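Local structure of trans-4-hydroxy-L-proline dehydratase (Clostridioides difficile 70-100-2010, 6VXC) at residues G453-G458 with D661-T666; V466-M471 with N566-Q571; E690-E695 with G719-N724. The protein uses a glycyl radical to dehydrate trans-4-hydroxy-L-proline to (S)-1-pyrroline-5-carboxylate, in the anaerobic degradation of 4-hydroxyproline. All coordinates share one frame; numbering follows the deposited sequence.

Interaction 1. Residues G453-G458 with D661-T666; sequences GCVETG and DMLPTT
Cys-454 meets Thr-665 and Leu-663 at the turning point of the first segment. With SG anti to its carbonyl carbon (chi1 -66°), the thiol lies beside Thr-665, SG to OG1 3.8 Å; that hydroxyl is hydrogen-bonded to Tyr-470 OH. The side chains of Val-455 and Leu-663 run alongside with opposed directions, Val-455 CG2 4.2 Å from Leu-663 CB. Residues 453-455 turn the chain from strand 450-452 into the antiparallel strand 456-458, the cysteine loop of the glycyl radical enzymes; by similarity Cys-454 carries the radical intermediate and Glu-456 is the proton acceptor. In Glu-456 the bend at chi2 (87°) turns the carboxylate back toward the amides of Cys-454 and Val-455. There Val-455 N gives Glu-456 OE1 a nearly straight hydrogen bond of 2.6 Å, arriving from above the carboxylate plane, while Cys-454 N adds weak bonds to both oxygens. Across the contact Leu-663 comes at about a right angle and sets its CG 3.7 Å from Glu-456 OE1, an apolar wall beside the group. His-180 and a glycerol probably from the crystallisation liquor are hydrogen-bonded to OE2. Farther back, Glu-456 CG touches Asp-661 OD2 at 3.8 Å, the two carboxylate planes 81° apart.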
ATOM      1  N   GLY A 453       2.134   2.577  -2.444  1.00 14.08           N
ATOM      2  CA  GLY A 453       0.995   1.838  -1.925  1.00 12.61           C
ATOM      3  C   GLY A 453      -0.191   2.031  -2.851  1.00 12.41           C
ATOM      4  O   GLY A 453      -0.110   1.771  -4.051  1.00 13.77           O
ATOM      5  N   CYS A 454      -1.295   2.545  -2.311  1.00 13.23           N
ATOM      6  CA  CYS A 454      -2.477   2.832  -3.119  1.00 10.67           C
ATOM      7  C   CYS A 454      -2.437   4.234  -3.730  1.00 12.03           C
ATOM      8  O   CYS A 454      -2.478   4.378  -4.953  1.00 14.63           O
ATOM      9  CB  CYS A 454      -3.739   2.647  -2.272  1.00 11.58           C
ATOM     10  SG  CYS A 454      -4.028   0.932  -1.765  1.00 18.54           S
ATOM     11  N   VAL A 455      -2.359   5.273  -2.897  1.00 11.49           N
ATOM     12  CA  VAL A 455      -2.380   6.652  -3.370  1.00 10.31           C
ATOM     13  C   VAL A 455      -1.468   7.529  -2.514  1.00 11.56           C
ATOM     14  O   VAL A 455      -1.553   8.756  -2.579  1.00 15.75           O
ATOM     15  CB  VAL A 455      -3.810   7.231  -3.358  1.00  9.25           C
ATOM     16  CG1 VAL A 455      -4.751   6.452  -4.306  1.00  9.50           C
ATOM     17  CG2 VAL A 455      -4.349   7.294  -1.894  1.00  8.78           C
ATOM     18  N   GLU A 456      -0.593   6.923  -1.713  1.00 12.89           N
ATOM     19  CA  GLU A 456       0.043   7.641  -0.605  1.00 13.06           C
ATOM     20  C   GLU A 456       1.255   8.448  -1.070  1.00 10.67           C
ATOM     21  O   GLU A 456       2.197   7.890  -1.631  1.00 12.98           O
ATOM     22  CB  GLU A 456       0.437   6.667   0.502  1.00 11.79           C
ATOM     23  CG  GLU A 456      -0.758   5.978   1.156  1.00 12.62           C
ATOM     24  CD  GLU A 456      -1.177   4.712   0.433  1.00 13.11           C
ATOM     25  OE1 GLU A 456      -2.132   4.766  -0.368  1.00 14.55           O
ATOM     26  OE2 GLU A 456      -0.538   3.670   0.663  1.00 15.27           O
ATOM     27  N   THR A 457       1.233   9.755  -0.795  1.00 11.63           N
ATOM     28  CA  THR A 457       2.269  10.696  -1.216  1.00  8.80           C
ATOM     29  C   THR A 457       3.484  10.629  -0.302  1.00 10.98           C
ATOM     30  O   THR A 457       3.347  10.631   0.925  1.00 13.71           O
ATOM     31  CB  THR A 457       1.722  12.115  -1.191  1.00 11.02           C
ATOM     32  OG1 THR A 457       0.579  12.192  -2.033  1.00 15.11           O
ATOM     33  CG2 THR A 457       2.783  13.108  -1.679  1.00 11.55           C
ATOM     34  N   GLY A 458       4.669  10.584  -0.894  1.00 10.89           N
ATOM     35  CA  GLY A 458       5.888  10.526  -0.111  1.00 11.50           C
ATOM     36  C   GLY A 458       7.090  11.006  -0.887  1.00 10.98           C
ATOM     37  O   GLY A 458       7.080  11.075  -2.121  1.00 11.10           O
ATOM     38  N   ASP A 661      -4.781  11.024   5.242  1.00 13.95           N
ATOM     39  CA  ASP A 661      -5.064  10.560   3.884  1.00 12.99           C
ATOM     40  C   ASP A 661      -6.394   9.800   3.884  1.00 13.71           C
ATOM     41  O   ASP A 661      -6.974   9.527   4.939  1.00 15.29           O
ATOM     42  CB  ASP A 661      -3.897   9.715   3.301  1.00 10.29           C
ATOM     43  CG  ASP A 661      -3.543   8.490   4.138  1.00 13.62           C
ATOM     44  OD1 ASP A 661      -4.390   8.067   4.941  1.00 17.19           O
ATOM     45  OD2 ASP A 661      -2.412   7.927   3.981  1.00 14.25           O
ATOM     46  N   MET A 662      -6.887   9.466   2.685  1.00 11.93           N
ATOM     47  CA  MET A 662      -8.238   8.927   2.512  1.00 12.83           C
ATOM     48  C   MET A 662      -8.200   7.772   1.514  1.00 12.94           C
ATOM     49  O   MET A 662      -8.253   8.002   0.298  1.00 12.75           O
ATOM     50  CB  MET A 662      -9.184  10.022   2.039  1.00 13.17           C
ATOM     51  CG  MET A 662      -8.981  11.326   2.797  1.00 16.61           C
ATOM     52  SD  MET A 662      -9.865  11.298   4.356  1.00 23.40           S
ATOM     53  CE  MET A 662     -11.520  11.489   3.712  1.00 14.29           C
ATOM     54  N   LEU A 663      -8.130   6.546   2.023  1.00 10.27           N
ATOM     55  CA  LEU A 663      -8.179   5.349   1.194  1.00 12.55           C
ATOM     56  C   LEU A 663      -8.679   4.184   2.043  1.00 13.01           C
ATOM     57  O   LEU A 663      -8.583   4.226   3.272  1.00 15.13           O
ATOM     58  CB  LEU A 663      -6.807   5.030   0.570  1.00 13.08           C
ATOM     59  CG  LEU A 663      -5.466   4.736   1.274  1.00 14.74           C
ATOM     60  CD1 LEU A 663      -5.099   5.822   2.251  1.00 16.45           C
ATOM     61  CD2 LEU A 663      -5.372   3.367   1.902  1.00 14.34           C
ATOM     62  N   PRO A 664      -9.270   3.153   1.417  1.00 13.77           N
ATOM     63  CA  PRO A 664      -9.871   2.058   2.195  1.00 12.22           C
ATOM     64  C   PRO A 664      -9.228   0.683   2.006  1.00 13.38           C
ATOM     65  O   PRO A 664      -9.439  -0.200   2.841  1.00 12.68           O
ATOM     66  CB  PRO A 664     -11.303   2.035   1.655  1.00  9.98           C
ATOM     67  CG  PRO A 664     -11.071   2.299   0.146  1.00  9.06           C
ATOM     68  CD  PRO A 664      -9.852   3.225   0.062  1.00  8.91           C
ATOM     69  N   THR A 665      -8.498   0.463   0.908  1.00 11.18           N
ATOM     70  CA  THR A 665      -8.172  -0.886   0.435  1.00 11.31           C
ATOM     71  C   THR A 665      -9.433  -1.760   0.489  1.00 11.51           C
ATOM     72  O   THR A 665     -10.388  -1.476  -0.234  1.00 14.15           O
ATOM     73  CB  THR A 665      -6.993  -1.484   1.219  1.00 13.53           C
ATOM     74  OG1 THR A 665      -5.911  -0.541   1.248  1.00 14.42           O
ATOM     75  CG2 THR A 665      -6.510  -2.775   0.557  1.00 11.50           C
ATOM     76  N   THR A 666      -9.481  -2.817   1.305  1.00 13.36           N
ATOM     77  CA  THR A 666     -10.732  -3.558   1.475  1.00 12.94           C
ATOM     78  C   THR A 666     -11.390  -3.278   2.826  1.00 12.18           C
ATOM     79  O   THR A 666     -12.357  -3.956   3.192  1.00 13.36           O
ATOM     80  CB  THR A 666     -10.541  -5.075   1.283  1.00 12.19           C
ATOM     81  OG1 THR A 666      -9.558  -5.580   2.186  1.00 14.00           O
ATOM     82  CG2 THR A 666     -10.134  -5.425  -0.172  1.00 11.53           C
TER

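Interaction 2. Residues V466-M471 with N566-Q571; sequences VLTGYM and NTRYIQ
The Tyr-470 ring carries the amide of Gln-571 on one face, NE2 lying 3.5 Å above the plane over the ring centre, with ring and amide planes 68° apart. On the Arg-568 guanidinium, Val-466 CG1 covers one face, off toward the rim, as the two side chains run alongside in the same direction. Val-466 O sits at the edge of the Tyr-569 ring. The backbones form a parallel pair, with Val-466 opposite Arg-568 and Leu-467 opposite Tyr-569; a beta bulge then shifts the register by one, so that Tyr-470 faces Gln-571. Tyr-569 O takes two bonds from Thr-468: one from N (2.9 Å) and one from OG1 (2.9 Å), which chi1 of 66° turns toward it. Gln-571 bends at chi2 (95°) and brings OE1 to Gly-469 N at 3.0 Å, its side chain filling in for a backbone acceptor at the bulge, where Gly-469 has positive phi. Regular pairing resumes with Gln-571 N to Gly-469 O (3.0 Å) and Met-471 N to Gln-571 O (2.8 Å). Leu-467 CB packs 3.4 Å from Gln-571 OE1. Strand 565-573 is the middle of a three-stranded parallel sheet, between 463-472 and 657-661; helix 506-538 covers the face bearing Ile-570 and Met-471, and Leu-467, Tyr-470 and Gln-571 face the active-site side.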
ATOM      1  N   VAL A 466       4.503   6.534   7.487  1.00 15.49           N
ATOM      2  CA  VAL A 466       3.954   5.289   8.011  1.00 12.86           C
ATOM      3  C   VAL A 466       2.436   5.422   8.136  1.00  9.84           C
ATOM      4  O   VAL A 466       1.931   6.362   8.756  1.00 10.54           O
ATOM      5  CB  VAL A 466       4.596   4.932   9.365  1.00 11.35           C
ATOM      6  CG1 VAL A 466       3.961   3.675   9.951  1.00  8.78           C
ATOM      7  CG2 VAL A 466       6.122   4.760   9.228  1.00 12.95           C
ATOM      8  N   LEU A 467       1.715   4.474   7.549  1.00 12.94           N
ATOM      9  CA  LEU A 467       0.279   4.345   7.762  1.00 12.08           C
ATOM     10  C   LEU A 467       0.061   3.533   9.034  1.00 10.80           C
ATOM     11  O   LEU A 467       0.720   2.506   9.229  1.00 12.96           O
ATOM     12  CB  LEU A 467      -0.379   3.641   6.575  1.00 11.62           C
ATOM     13  CG  LEU A 467      -0.845   4.507   5.393  1.00 12.67           C
ATOM     14  CD1 LEU A 467       0.257   5.422   4.923  1.00 13.57           C
ATOM     15  CD2 LEU A 467      -1.326   3.638   4.246  1.00 14.71           C
ATOM     16  N   THR A 468      -0.838   3.990   9.915  1.00 10.93           N
ATOM     17  CA  THR A 468      -1.039   3.280  11.179  1.00 11.65           C
ATOM     18  C   THR A 468      -2.357   2.516  11.266  1.00 11.58           C
ATOM     19  O   THR A 468      -2.506   1.695  12.178  1.00 14.74           O
ATOM     20  CB  THR A 468      -0.927   4.240  12.390  1.00 12.15           C
ATOM     21  OG1 THR A 468      -1.991   5.192  12.373  1.00  9.92           O
ATOM     22  CG2 THR A 468       0.421   4.984  12.418  1.00  9.20           C
ATOM     23  N   GLY A 469      -3.303   2.755  10.367  1.00  9.31           N
ATOM     24  CA  GLY A 469      -4.556   2.028  10.341  1.00 10.18           C
ATOM     25  C   GLY A 469      -5.697   2.902   9.849  1.00 11.20           C
ATOM     26  O   GLY A 469      -5.632   4.126   9.872  1.00 11.29           O
ATOM     27  N   TYR A 470      -6.779   2.241   9.417  1.00 11.04           N
ATOM     28  CA  TYR A 470      -7.993   2.908   8.936  1.00  9.55           C
ATOM     29  C   TYR A 470      -8.870   3.348  10.113  1.00 10.66           C
ATOM     30  O   TYR A 470      -8.878   2.720  11.170  1.00 11.84           O
ATOM     31  CB  TYR A 470      -8.798   1.971   8.021  1.00 11.32           C
ATOM     32  CG  TYR A 470      -7.987   1.462   6.861  1.00 13.23           C
ATOM     33  CD1 TYR A 470      -7.799   2.239   5.726  1.00 13.03           C
ATOM     34  CD2 TYR A 470      -7.368   0.230   6.926  1.00 12.34           C
ATOM     35  CE1 TYR A 470      -7.015   1.775   4.665  1.00 12.20           C
ATOM     36  CE2 TYR A 470      -6.581  -0.241   5.886  1.00 12.33           C
ATOM     37  CZ  TYR A 470      -6.409   0.532   4.752  1.00 12.31           C
ATOM     38  OH  TYR A 470      -5.628   0.062   3.722  1.00 12.01           O
ATOM     39  N   MET A 471      -9.613   4.436   9.911  1.00 10.90           N
ATOM     40  CA  MET A 471     -10.502   5.005  10.916  1.00 10.61           C
ATOM     41  C   MET A 471     -11.923   4.983  10.366  1.00 13.20           C
ATOM     42  O   MET A 471     -12.183   5.541   9.296  1.00 11.76           O
ATOM     43  CB  MET A 471     -10.081   6.436  11.269  1.00 10.95           C
ATOM     44  CG  MET A 471     -10.879   7.084  12.409  1.00 21.62           C
ATOM     45  SD  MET A 471     -10.716   6.245  13.983  1.00 70.11           S
ATOM     46  CE  MET A 471      -8.941   6.271  14.235  1.00 19.95           C
ATOM     47  N   ASN A 566       9.753  12.663   8.354  1.00 12.36           N
ATOM     48  CA  ASN A 566       9.034  11.667   9.131  1.00 11.71           C
ATOM     49  C   ASN A 566       7.595  12.116   9.313  1.00 11.01           C
ATOM     50  O   ASN A 566       7.327  13.195   9.847  1.00 15.50           O
ATOM     51  CB  ASN A 566       9.719  11.411  10.479  1.00 10.95           C
ATOM     52  CG  ASN A 566      11.054  10.720  10.311  1.00 12.37           C
ATOM     53  OD1 ASN A 566      11.125   9.496  10.238  1.00 13.34           O
ATOM     54  ND2 ASN A 566      12.117  11.504  10.199  1.00 11.67           N
ATOM     55  N   THR A 567       6.686  11.307   8.800  1.00 14.79           N
ATOM     56  CA  THR A 567       5.260  11.532   8.937  1.00 13.26           C
ATOM     57  C   THR A 567       4.586  10.211   9.274  1.00 10.75           C
ATOM     58  O   THR A 567       5.110   9.137   8.989  1.00 12.46           O
ATOM     59  CB  THR A 567       4.650  12.125   7.647  1.00 13.67           C
ATOM     60  OG1 THR A 567       4.953  11.258   6.556  1.00 15.84           O
ATOM     61  CG2 THR A 567       5.215  13.506   7.346  1.00 16.01           C
ATOM     62  N   ARG A 568       3.406  10.313   9.881  1.00 12.22           N
ATOM     63  CA  ARG A 568       2.539   9.186  10.186  1.00 10.54           C
ATOM     64  C   ARG A 568       1.118   9.558   9.793  1.00 10.76           C
ATOM     65  O   ARG A 568       0.713  10.717   9.921  1.00 10.91           O
ATOM     66  CB  ARG A 568       2.578   8.820  11.683  1.00 11.55           C
ATOM     67  CG  ARG A 568       3.531   7.675  12.012  1.00 16.05           C
ATOM     68  CD  ARG A 568       3.712   7.427  13.506  1.00 12.29           C
ATOM     69  NE  ARG A 568       3.767   5.997  13.788  1.00 12.26           N
ATOM     70  CZ  ARG A 568       4.775   5.206  13.429  1.00 10.99           C
ATOM     71  NH1 ARG A 568       5.804   5.703  12.760  1.00 12.97           N
ATOM     72  NH2 ARG A 568       4.751   3.923  13.736  1.00 10.98           N
ATOM     73  N   TYR A 569       0.356   8.561   9.343  1.00  9.69           N
ATOM     74  CA  TYR A 569      -0.975   8.778   8.806  1.00 10.14           C
ATOM     75  C   TYR A 569      -1.998   7.898   9.518  1.00 10.36           C
ATOM     76  O   TYR A 569      -1.702   6.781   9.944  1.00 12.41           O
ATOM     77  CB  TYR A 569      -1.008   8.491   7.280  1.00  9.79           C
ATOM     78  CG  TYR A 569      -0.261   9.519   6.456  1.00 11.75           C
ATOM     79  CD1 TYR A 569       1.119   9.437   6.260  1.00 12.47           C
ATOM     80  CD2 TYR A 569      -0.929  10.613   5.918  1.00 10.39           C
ATOM     81  CE1 TYR A 569       1.798  10.400   5.510  1.00 12.74           C
ATOM     82  CE2 TYR A 569      -0.263  11.560   5.183  1.00 10.31           C
ATOM     83  CZ  TYR A 569       1.092  11.455   4.984  1.00 11.71           C
ATOM     84  OH  TYR A 569       1.736  12.420   4.251  1.00 13.91           O
ATOM     85  N   ILE A 570      -3.210   8.422   9.634  1.00 11.14           N
ATOM     86  CA  ILE A 570      -4.409   7.637   9.917  1.00 10.63           C
ATOM     87  C   ILE A 570      -5.321   7.770   8.702  1.00 10.01           C
ATOM     88  O   ILE A 570      -5.562   8.880   8.228  1.00 13.32           O
ATOM     89  CB  ILE A 570      -5.107   8.097  11.211  1.00  8.82           C
ATOM     90  CG1 ILE A 570      -4.164   7.972  12.419  1.00  8.00           C
ATOM     91  CG2 ILE A 570      -6.397   7.301  11.447  1.00 11.26           C
ATOM     92  CD1 ILE A 570      -4.735   8.551  13.675  1.00  9.49           C
ATOM     93  N   GLN A 571      -5.763   6.640   8.161  1.00 12.09           N
ATOM     94  CA  GLN A 571      -6.479   6.614   6.891  1.00 10.22           C
ATOM     95  C   GLN A 571      -7.989   6.757   7.099  1.00 11.49           C
ATOM     96  O   GLN A 571      -8.631   5.871   7.665  1.00 11.64           O
ATOM     97  CB  GLN A 571      -6.145   5.329   6.135  1.00 11.12           C
ATOM     98  CG  GLN A 571      -4.634   4.994   5.962  1.00 11.26           C
ATOM     99  CD  GLN A 571      -4.038   4.046   6.995  1.00 10.57           C
ATOM    100  OE1 GLN A 571      -3.358   4.476   7.925  1.00 12.93           O
ATOM    101  NE2 GLN A 571      -4.315   2.762   6.854  1.00 11.10           N
TER

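Interaction 3. Residues E690-E695 with G719-N724; sequences EGISPE and GGTLLN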
ATOM      1  N   GLU A 690     -16.247   3.727  -0.645  1.00 13.54           N
ATOM      2  CA  GLU A 690     -14.822   3.491  -0.869  1.00 11.68           C
ATOM      3  C   GLU A 690     -14.101   4.771  -1.288  1.00 12.83           C
ATOM      4  O   GLU A 690     -14.620   5.563  -2.079  1.00 17.46           O
ATOM      5  CB  GLU A 690     -14.605   2.376  -1.910  1.00 11.25           C
ATOM      6  CG  GLU A 690     -15.641   2.311  -3.025  1.00 16.15           C
ATOM      7  CD  GLU A 690     -15.452   3.298  -4.170  1.00 15.34           C
ATOM      8  OE1 GLU A 690     -14.344   3.845  -4.344  1.00 19.35           O
ATOM      9  OE2 GLU A 690     -16.448   3.548  -4.883  1.00 18.92           O
ATOM     10  N   GLY A 691     -12.899   4.964  -0.749  1.00 12.80           N
ATOM     11  CA  GLY A 691     -12.115   6.161  -1.022  1.00 12.22           C
ATOM     12  C   GLY A 691     -12.904   7.417  -0.731  1.00 14.57           C
ATOM     13  O   GLY A 691     -13.651   7.484   0.244  1.00 14.15           O
ATOM     14  N   ILE A 692     -12.768   8.420  -1.600  1.00 12.97           N
ATOM     15  CA  ILE A 692     -13.612   9.610  -1.560  1.00  9.88           C
ATOM     16  C   ILE A 692     -14.727   9.525  -2.603  1.00 11.69           C
ATOM     17  O   ILE A 692     -15.323  10.546  -2.969  1.00 13.93           O
ATOM     18  CB  ILE A 692     -12.800  10.910  -1.728  1.00 10.70           C
ATOM     19  CG1 ILE A 692     -12.166  10.983  -3.129  1.00 10.58           C
ATOM     20  CG2 ILE A 692     -11.799  11.093  -0.569  1.00 10.65           C
ATOM     21  CD1 ILE A 692     -11.614  12.338  -3.500  1.00  9.40           C
ATOM     22  N   SER A 693     -15.029   8.322  -3.070  1.00 11.64           N
ATOM     23  CA  SER A 693     -16.050   8.118  -4.080  1.00 10.79           C
ATOM     24  C   SER A 693     -17.435   8.374  -3.486  1.00 12.47           C
ATOM     25  O   SER A 693     -17.612   8.352  -2.270  1.00 13.27           O
ATOM     26  CB  SER A 693     -15.997   6.684  -4.615  1.00 10.94           C
ATOM     27  OG  SER A 693     -14.689   6.303  -5.021  1.00 12.09           O
ATOM     28  N   PRO A 694     -18.434   8.606  -4.335  1.00 11.03           N
ATOM     29  CA  PRO A 694     -19.813   8.743  -3.843  1.00 10.36           C
ATOM     30  C   PRO A 694     -20.341   7.443  -3.254  1.00 12.49           C
ATOM     31  O   PRO A 694     -19.859   6.350  -3.547  1.00 14.44           O
ATOM     32  CB  PRO A 694     -20.606   9.123  -5.095  1.00  8.99           C
ATOM     33  CG  PRO A 694     -19.569   9.613  -6.092  1.00 11.54           C
ATOM     34  CD  PRO A 694     -18.319   8.848  -5.780  1.00 11.02           C
ATOM     35  N   GLU A 695     -21.366   7.583  -2.416  1.00 13.46           N
ATOM     36  CA  GLU A 695     -22.110   6.447  -1.895  1.00 14.28           C
ATOM     37  C   GLU A 695     -22.845   5.730  -3.027  1.00 14.24           C
ATOM     38  O   GLU A 695     -23.070   6.282  -4.103  1.00 16.28           O
ATOM     39  CB  GLU A 695     -23.122   6.900  -0.834  1.00 15.53           C
ATOM     40  CG  GLU A 695     -22.761   6.556   0.617  1.00 16.12           C
ATOM     41  CD  GLU A 695     -23.071   5.103   0.991  1.00 21.47           C
ATOM     42  OE1 GLU A 695     -23.218   4.266   0.078  1.00 23.49           O
ATOM     43  OE2 GLU A 695     -23.171   4.799   2.198  1.00 17.48           O
ATOM     44  N   GLY A 719      -2.049  13.566   2.484  1.00 10.40           N
ATOM     45  CA  GLY A 719      -1.041  12.731   1.867  1.00  7.60           C
ATOM     46  C   GLY A 719      -1.645  11.810   0.824  1.00 10.19           C
ATOM     47  O   GLY A 719      -1.149  10.699   0.616  1.00 13.12           O
ATOM     48  N   GLY A 720      -2.758  12.230   0.208  1.00 10.04           N
ATOM     49  CA  GLY A 720      -3.366  11.468  -0.863  1.00  8.81           C
ATOM     50  C   GLY A 720      -4.815  11.063  -0.622  1.00 12.66           C
ATOM     51  O   GLY A 720      -5.206  10.762   0.511  1.00 12.59           O
ATOM     52  N   THR A 721      -5.614  11.039  -1.693  1.00 11.04           N
ATOM     53  CA  THR A 721      -7.008  10.617  -1.658  1.00  9.83           C
ATOM     54  C   THR A 721      -7.264   9.669  -2.825  1.00 11.65           C
ATOM     55  O   THR A 721      -6.619   9.773  -3.873  1.00 12.03           O
ATOM     56  CB  THR A 721      -7.976  11.797  -1.779  1.00 10.37           C
ATOM     57  OG1 THR A 721      -7.783  12.423  -3.052  1.00 11.23           O
ATOM     58  CG2 THR A 721      -7.774  12.815  -0.643  1.00 11.38           C
ATOM     59  N   LEU A 722      -8.242   8.780  -2.662  1.00  9.69           N
ATOM     60  CA  LEU A 722      -8.496   7.723  -3.631  1.00 10.11           C
ATOM     61  C   LEU A 722      -9.874   7.909  -4.262  1.00  9.52           C
ATOM     62  O   LEU A 722     -10.886   7.917  -3.557  1.00 10.62           O
ATOM     63  CB  LEU A 722      -8.391   6.362  -2.953  1.00  9.40           C
ATOM     64  CG  LEU A 722      -8.302   5.161  -3.884  1.00  9.67           C
ATOM     65  CD1 LEU A 722      -7.620   4.019  -3.131  1.00 10.48           C
ATOM     66  CD2 LEU A 722      -9.662   4.743  -4.386  1.00 11.20           C
ATOM     67  N   LEU A 723      -9.925   8.031  -5.584  1.00  9.89           N
ATOM     68  CA  LEU A 723     -11.198   8.159  -6.296  1.00  7.83           C
ATOM     69  C   LEU A 723     -11.332   7.059  -7.342  1.00  9.63           C
ATOM     70  O   LEU A 723     -10.560   7.025  -8.301  1.00 10.86           O
ATOM     71  CB  LEU A 723     -11.339   9.536  -6.957  1.00  9.05           C
ATOM     72  CG  LEU A 723     -12.595   9.720  -7.844  1.00  9.48           C
ATOM     73  CD1 LEU A 723     -13.869   9.490  -7.041  1.00  9.12           C
ATOM     74  CD2 LEU A 723     -12.642  11.098  -8.483  1.00  8.63           C
ATOM     75  N   ASN A 724     -12.344   6.193  -7.172  1.00  9.64           N
ATOM     76  CA  ASN A 724     -12.772   5.221  -8.175  1.00  9.67           C
ATOM     77  C   ASN A 724     -13.869   5.815  -9.048  1.00  9.40           C
ATOM     78  O   ASN A 724     -14.808   6.431  -8.543  1.00 11.25           O
ATOM     79  CB  ASN A 724     -13.356   3.959  -7.541  1.00  9.36           C
ATOM     80  CG  ASN A 724     -12.321   2.992  -7.071  1.00 10.87           C
ATOM     81  OD1 ASN A 724     -12.361   2.531  -5.920  1.00 16.54           O
ATOM     82  ND2 ASN A 724     -11.380   2.679  -7.933  1.00 10.61           N
TER
HETATM   83  O   HOH W   1     -16.788   4.645  -7.073  1.00 14.67           O
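Ile-692 N and Leu-722 O make the tight centre of this contact, a 2.8 Å hydrogen bond with a nearly straight N-H (169°) lying close to the carbonyl direction. Gly-691 CA presses on the same oxygen at 3.3 Å as a CA-H...O contact, and Ile-692 CG1 also lies 3.3 Å from Leu-722 O. Both donors belong to a type II' beta turn, Glu-690 to Ser-693, whose positive phi at Gly-691 suits glycine. Ser-693 OG extends the grip: it donates to Glu-690 OE1 (2.6 Å), on the syn side but 35° out of the carboxylate plane, and accepts from Asn-724 N at 3.2 Å. That link ties the carboxylate to the turn. Looser are the contacts of Ile-692 CG1 with Leu-723 CB (4.2 Å) and of Ile-692 CG2 with Thr-721 CB (4.1 Å). Beside the direct Asn-724 bond a water adds an indirect link, donating to Glu-690 OE2 and to Asn-724 O (3.0 Å). Leu-722 approaches the side chain of Cys-454. Segment 719-724 runs into strand 724-726, an edge strand of the mixed sheet beside 755-759, while helices 575-591 and 734-750 pack on Ile-692, the latter also on Leu-723.

In the fold
From the N terminus the chain first passes 453-458, the opening half of interaction 1, then soon enters strand 463-472. After 94 residues, just over half of them helical, 566-571 returns beside it and closes interaction 2. Only at the end of strand 657-661 does 661-666 reach the cysteine loop and close interaction 1, so interaction 2 lies wholly within that longer excursion. Interaction 3 follows in series, a short closure round helix 703-711. It still touches both: Gly-719 O accepts from Thr-457 N and Gly-720 O from Met-662 N, while Gly-719 packs on Tyr-569. Together they join the cysteine loop, the three-stranded parallel sheet and the loops before and after helix 703-711, in the glycine radical range.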